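Activator of Hsp90 ATPase homologue 1/2-like C-terminal domain-containing protein (Enterococcus faecalis, PDB 2NN5) is of unknown function but, as a metal-binding member of the AHA1 family, resembles the C-terminal domain of activators of the Hsp90 ATPase. Local coordinates at residues A[103-108]-A[139-144]; A[126-131]-A[143-148]. One frame throughout, in Å; residues are numbered along the deposited sequence. Where two conformers were deposited one is given.

Contact 1. Residues A[103-108]-A[139-144]; sequences VTWDTG and HKDIAG. With EDO (1,2-ethanediol), chain D.
Trp105, at the end of strand 100-105, hands its indole N-H to Asp141 on helix 138-157, joining the curved antiparallel sheet to the long helix it holds in the helix-grip fold of this family. With CG anti to the backbone N (chi1 -174°), the indole leaves the sheet toward the helix. Trp105 NE1 then lies 2.9 Å from Asp141 OD1, and the hydrogen bond is almost straight at 176°. The acceptor sits in the indole plane and is met on its syn side, slightly out of the carboxylate plane; the two planes are 49° apart. Trp105 also opens a type II' turn. At the next position of the turn, Asp106 reaches the helix through a water that donates both to Asp106 OD2 (3.0 Å) and to Asp141 OD1 (2.8 Å). Asp141 OD1 thus accepts from indole and water together, and the water probably eases the approach of two like charges. Asp106 OD2 also bonds Thr135 OG1, while Asp106 OD1 takes the N-H of Thr107 with its anti lone pair. The turn ends at Gly108, where Gly108 N donates to Trp105 O at 2.8 Å. Near the start of the helix, at His139, a 1,2-ethanediol probably left from crystallisation meets the imidazole edge, its O1 2.8 Å from His139 ND1.

Contact 2. Residues A[126-131]-A[143-148]; sequences FSESLP and AGWSIV
Glu128 OE1 approaches the indole of Trp145 to 3.4 Å at CD1, a contact of a carboxylate with the aromatic side chain rather than a hydrogen bond, where strand 121-130 faces helix 138-157 inside the helix-grip fold. Glu128 CG lies anti to the backbone N and the chain stays extended beyond it (chi2 -179°), which carries the carboxylate straight off the strand to the helix, its plane nearly perpendicular to the indole. Glu128 OE2 lies 3.7 Å from Trp145 NE1 and also close to the like-charged Asp141 OD2. Two carboxylates so near each other in a buried setting may well share a proton, and the proximity would be expected to raise the pKa of one of them. Two residues earlier on the same strand, Phe126 supplies the apolar half of the contact. Phe126 CZ lies over one face of the indole, offset toward the rim and 3.6 Å from Trp145 CD2. Beside it Phe126 CE1 packs on Trp145 CE3 at 3.8 Å, while Phe126 CE2 lies 4.0 Å from Trp145 CB. The phenyl plane is inclined by 35° to the five-membered ring, with centroids 4.9 Å apart, so the pair is oblique. Other aromatic groups complete the cluster: Trp105 and Phe65 meet Trp145 edge-to-face, and Phe112 meets Phe126 in the same way. The tryptophan therefore has the glutamate near its pyrrole corner and the phenyl group over the CG-CD2 bond of the five-membered ring. Its CG is anti to the carbonyl carbon (chi1 -80°), which turns the indole from the helix toward the strand, with Trp145 CG itself 3.6 Å from Phe126 CZ.

Of the segments involved, the one on strand 100-105 comes first along the chain, and contact 1 closes a loop of 30 residues from its turn to the start of helix 138-157. Contact 2 starts within that loop, on strand 121-130, and ends one helical turn further on, so the two closures cross and overlap at Ala143 and Gly144. In the sheet, strand 108-116 lies between the two strands involved. One helix is thus tied to two separated strands of the same sheet; the centres of the two contacts lie about 5 Å apart. The contacts also touch directly: Trp105 NE1 is 3.3 Å from Trp145 NE1, and Asp141 OD2 is 2.6 Å from Glu128 OE2.

Contact 1. Residues A[103-108]-A[139-144]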
# COMPACT_ATOMS: atom_id res chain seq x y z
N VAL A 103 -8.90 4.51 -3.12
CA VAL A 103 -8.34 5.07 -4.38
C VAL A 103 -8.42 4.05 -5.49
O VAL A 103 -8.20 2.86 -5.27
CB VAL A 103 -6.82 5.49 -4.18
CG1 VAL A 103 -6.38 6.34 -5.35
CG2 VAL A 103 -6.60 6.24 -2.89
N THR A 104 -8.78 4.53 -6.67
CA THR A 104 -8.77 3.61 -7.80
C THR A 104 -7.33 3.23 -8.12
O THR A 104 -6.38 3.98 -7.99
CB THR A 104 -9.69 4.04 -8.98
OG1 THR A 104 -9.04 4.05 -10.26
CG2 THR A 104 -10.53 5.24 -8.67
N TRP A 105 -7.17 1.96 -8.46
CA TRP A 105 -5.84 1.45 -8.72
C TRP A 105 -5.90 0.40 -9.84
O TRP A 105 -6.48 -0.67 -9.63
CB TRP A 105 -5.24 0.83 -7.47
CG TRP A 105 -3.83 0.41 -7.68
CD1 TRP A 105 -3.37 -0.87 -7.82
CD2 TRP A 105 -2.71 1.27 -7.73
NE1 TRP A 105 -2.00 -0.84 -8.01
CE2 TRP A 105 -1.57 0.47 -7.94
CE3 TRP A 105 -2.56 2.66 -7.58
CZ2 TRP A 105 -0.27 1.01 -8.01
CZ3 TRP A 105 -1.28 3.20 -7.64
CH2 TRP A 105 -0.14 2.38 -7.89
N ASP A 106 -5.35 0.73 -11.01
CA ASP A 106 -5.41 -0.21 -12.15
C ASP A 106 -6.95 -0.39 -12.35
O ASP A 106 -7.74 0.59 -12.35
CB ASP A 106 -4.65 -1.53 -11.79
CG ASP A 106 -4.19 -2.38 -13.00
OD1 ASP A 106 -5.07 -2.89 -13.72
OD2 ASP A 106 -2.95 -2.60 -13.16
N THR A 107 -7.42 -1.63 -12.51
CA THR A 107 -8.87 -1.85 -12.70
C THR A 107 -9.57 -2.16 -11.36
O THR A 107 -10.75 -2.50 -11.34
CB THR A 107 -9.10 -3.05 -13.64
OG1 THR A 107 -8.53 -4.22 -13.03
CG2 THR A 107 -8.50 -2.80 -15.09
N GLY A 108 -8.85 -2.04 -10.24
CA GLY A 108 -9.43 -2.29 -8.92
C GLY A 108 -9.31 -1.09 -7.99
O GLY A 108 -9.38 0.06 -8.44
N HIS A 139 0.13 -10.90 -8.48
CA HIS A 139 1.08 -11.17 -7.41
C HIS A 139 2.22 -10.12 -7.42
O HIS A 139 2.85 -9.84 -6.37
CB HIS A 139 1.63 -12.59 -7.52
CG HIS A 139 2.37 -12.85 -8.78
ND1 HIS A 139 1.75 -13.04 -10.00
CD2 HIS A 139 3.69 -12.95 -9.00
CE1 HIS A 139 2.68 -13.24 -10.91
NE2 HIS A 139 3.86 -13.23 -10.32
N LYS A 140 2.53 -9.58 -8.60
CA LYS A 140 3.57 -8.54 -8.66
C LYS A 140 3.06 -7.23 -8.11
O LYS A 140 3.82 -6.48 -7.48
CB LYS A 140 4.09 -8.29 -10.09
CG LYS A 140 4.98 -9.37 -10.60
CD LYS A 140 5.70 -9.00 -11.91
CE LYS A 140 5.03 -7.91 -12.75
NZ LYS A 140 5.47 -6.49 -12.45
N ASP A 141 1.79 -6.94 -8.31
CA ASP A 141 1.23 -5.70 -7.77
C ASP A 141 1.18 -5.79 -6.25
O ASP A 141 1.59 -4.81 -5.58
CB ASP A 141 -0.16 -5.47 -8.33
CG ASP A 141 -0.70 -4.13 -7.93
OD1 ASP A 141 -0.34 -3.12 -8.61
OD2 ASP A 141 -1.43 -4.05 -6.92
N ILE A 142 0.73 -6.94 -5.69
CA ILE A 142 0.74 -7.16 -4.25
C ILE A 142 2.15 -7.07 -3.66
O ILE A 142 2.34 -6.42 -2.60
CB ILE A 142 0.06 -8.50 -3.91
CG1 ILE A 142 -1.46 -8.38 -4.23
CG2 ILE A 142 0.29 -8.85 -2.45
CD1 ILE A 142 -2.20 -9.75 -4.29
N ALA A 143 3.14 -7.67 -4.33
CA ALA A 143 4.54 -7.57 -3.88
C ALA A 143 4.93 -6.11 -3.82
O ALA A 143 5.54 -5.66 -2.85
CB ALA A 143 5.43 -8.33 -4.84
N GLY A 144 4.57 -5.34 -4.86
CA GLY A 144 4.93 -3.91 -4.87
C GLY A 144 4.32 -3.16 -3.69
O GLY A 144 4.99 -2.35 -3.05
C1 EDO D . -1.65 -14.66 -10.11
O1 EDO D . -1.01 -13.41 -10.38
C2 EDO D . -3.16 -14.51 -10.13
O2 EDO D . -3.53 -14.02 -11.40
O HOH W 1 -0.76 -2.12 -11.23

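Contact 2. Residues A[126-131]-A[143-148]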
# COMPACT_ATOMS: atom_id res chain seq x y z
N PHE A 126 -4.37 -2.03 5.23
CA PHE A 126 -4.40 -1.84 3.77
C PHE A 126 -5.21 -2.98 3.17
O PHE A 126 -5.00 -4.15 3.53
CB PHE A 126 -2.97 -1.86 3.20
CG PHE A 126 -2.90 -1.79 1.68
CD1 PHE A 126 -2.91 -0.55 1.03
CD2 PHE A 126 -2.81 -2.97 0.93
CE1 PHE A 126 -2.80 -0.50 -0.34
CE2 PHE A 126 -2.72 -2.91 -0.46
CZ PHE A 126 -2.73 -1.65 -1.10
N SER A 127 -6.14 -2.66 2.27
CA SER A 127 -6.82 -3.74 1.56
C SER A 127 -7.00 -3.39 0.09
O SER A 127 -6.89 -2.19 -0.29
CB SER A 127 -8.13 -4.06 2.23
OG SER A 127 -8.96 -2.92 2.32
N GLU A 128 -7.11 -4.42 -0.76
CA GLU A 128 -7.07 -4.16 -2.20
C GLU A 128 -7.93 -5.18 -2.93
O GLU A 128 -7.97 -6.36 -2.55
CB GLU A 128 -5.62 -4.26 -2.69
CG GLU A 128 -5.43 -4.01 -4.20
CD GLU A 128 -4.00 -4.13 -4.68
OE1 GLU A 128 -3.13 -4.69 -3.96
OE2 GLU A 128 -3.77 -3.72 -5.85
N SER A 129 -8.61 -4.71 -3.99
CA SER A 129 -9.40 -5.58 -4.90
C SER A 129 -8.63 -5.63 -6.21
O SER A 129 -8.34 -4.56 -6.79
CB SER A 129 -10.80 -5.01 -5.14
OG SER A 129 -11.53 -5.79 -6.09
N LEU A 130 -8.35 -6.84 -6.68
CA LEU A 130 -7.63 -7.06 -7.94
C LEU A 130 -8.42 -7.98 -8.87
O LEU A 130 -8.33 -9.21 -8.79
CB LEU A 130 -6.21 -7.67 -7.69
CG LEU A 130 -5.34 -6.92 -6.66
CD1 LEU A 130 -5.57 -7.42 -5.21
CD2 LEU A 130 -3.89 -7.10 -7.05
N PRO A 131 -9.24 -7.37 -9.71
CA PRO A 131 -10.02 -8.18 -10.65
C PRO A 131 -9.11 -8.87 -11.65
O PRO A 131 -7.92 -8.53 -11.78
CB PRO A 131 -10.91 -7.14 -11.34
CG PRO A 131 -10.98 -5.98 -10.38
CD PRO A 131 -9.58 -5.92 -9.82
N ALA A 143 3.14 -7.67 -4.33
CA ALA A 143 4.54 -7.57 -3.88
C ALA A 143 4.93 -6.11 -3.82
O ALA A 143 5.54 -5.66 -2.85
CB ALA A 143 5.43 -8.33 -4.84
N GLY A 144 4.57 -5.34 -4.86
CA GLY A 144 4.93 -3.91 -4.87
C GLY A 144 4.32 -3.16 -3.69
O GLY A 144 4.99 -2.35 -3.05
N TRP A 145 3.04 -3.41 -3.40
CA TRP A 145 2.42 -2.77 -2.26
C TRP A 145 3.07 -3.17 -0.94
O TRP A 145 3.27 -2.32 -0.06
CB TRP A 145 0.91 -3.09 -2.20
CG TRP A 145 0.17 -2.20 -3.17
CD1 TRP A 145 -0.46 -2.55 -4.33
CD2 TRP A 145 0.09 -0.76 -3.08
NE1 TRP A 145 -0.96 -1.41 -4.96
CE2 TRP A 145 -0.64 -0.30 -4.20
CE3 TRP A 145 0.48 0.18 -2.09
CZ2 TRP A 145 -0.93 1.06 -4.40
CZ3 TRP A 145 0.21 1.54 -2.32
CH2 TRP A 145 -0.50 1.95 -3.44
N SER A 146 3.41 -4.45 -0.78
CA SER A 146 4.03 -4.87 0.47
C SER A 146 5.34 -4.11 0.69
O SER A 146 5.63 -3.68 1.84
CB SER A 146 4.25 -6.39 0.44
OG SER A 146 2.98 -7.02 0.44
N ILE A 147 6.10 -3.91 -0.40
CA ILE A 147 7.40 -3.22 -0.33
C ILE A 147 7.19 -1.74 -0.00
O ILE A 147 7.90 -1.19 0.88
CB ILE A 147 8.22 -3.44 -1.64
CG1 ILE A 147 8.55 -4.94 -1.79
CG2 ILE A 147 9.46 -2.54 -1.66
CD1 ILE A 147 8.98 -5.41 -3.20
N VAL A 148 6.28 -1.07 -0.73
CA VAL A 148 6.17 0.36 -0.44
C VAL A 148 5.52 0.62 0.92
O VAL A 148 5.82 1.64 1.55
CB VAL A 148 5.48 1.21 -1.58
CG1 VAL A 148 6.25 1.09 -2.87
CG2 VAL A 148 4.04 0.78 -1.75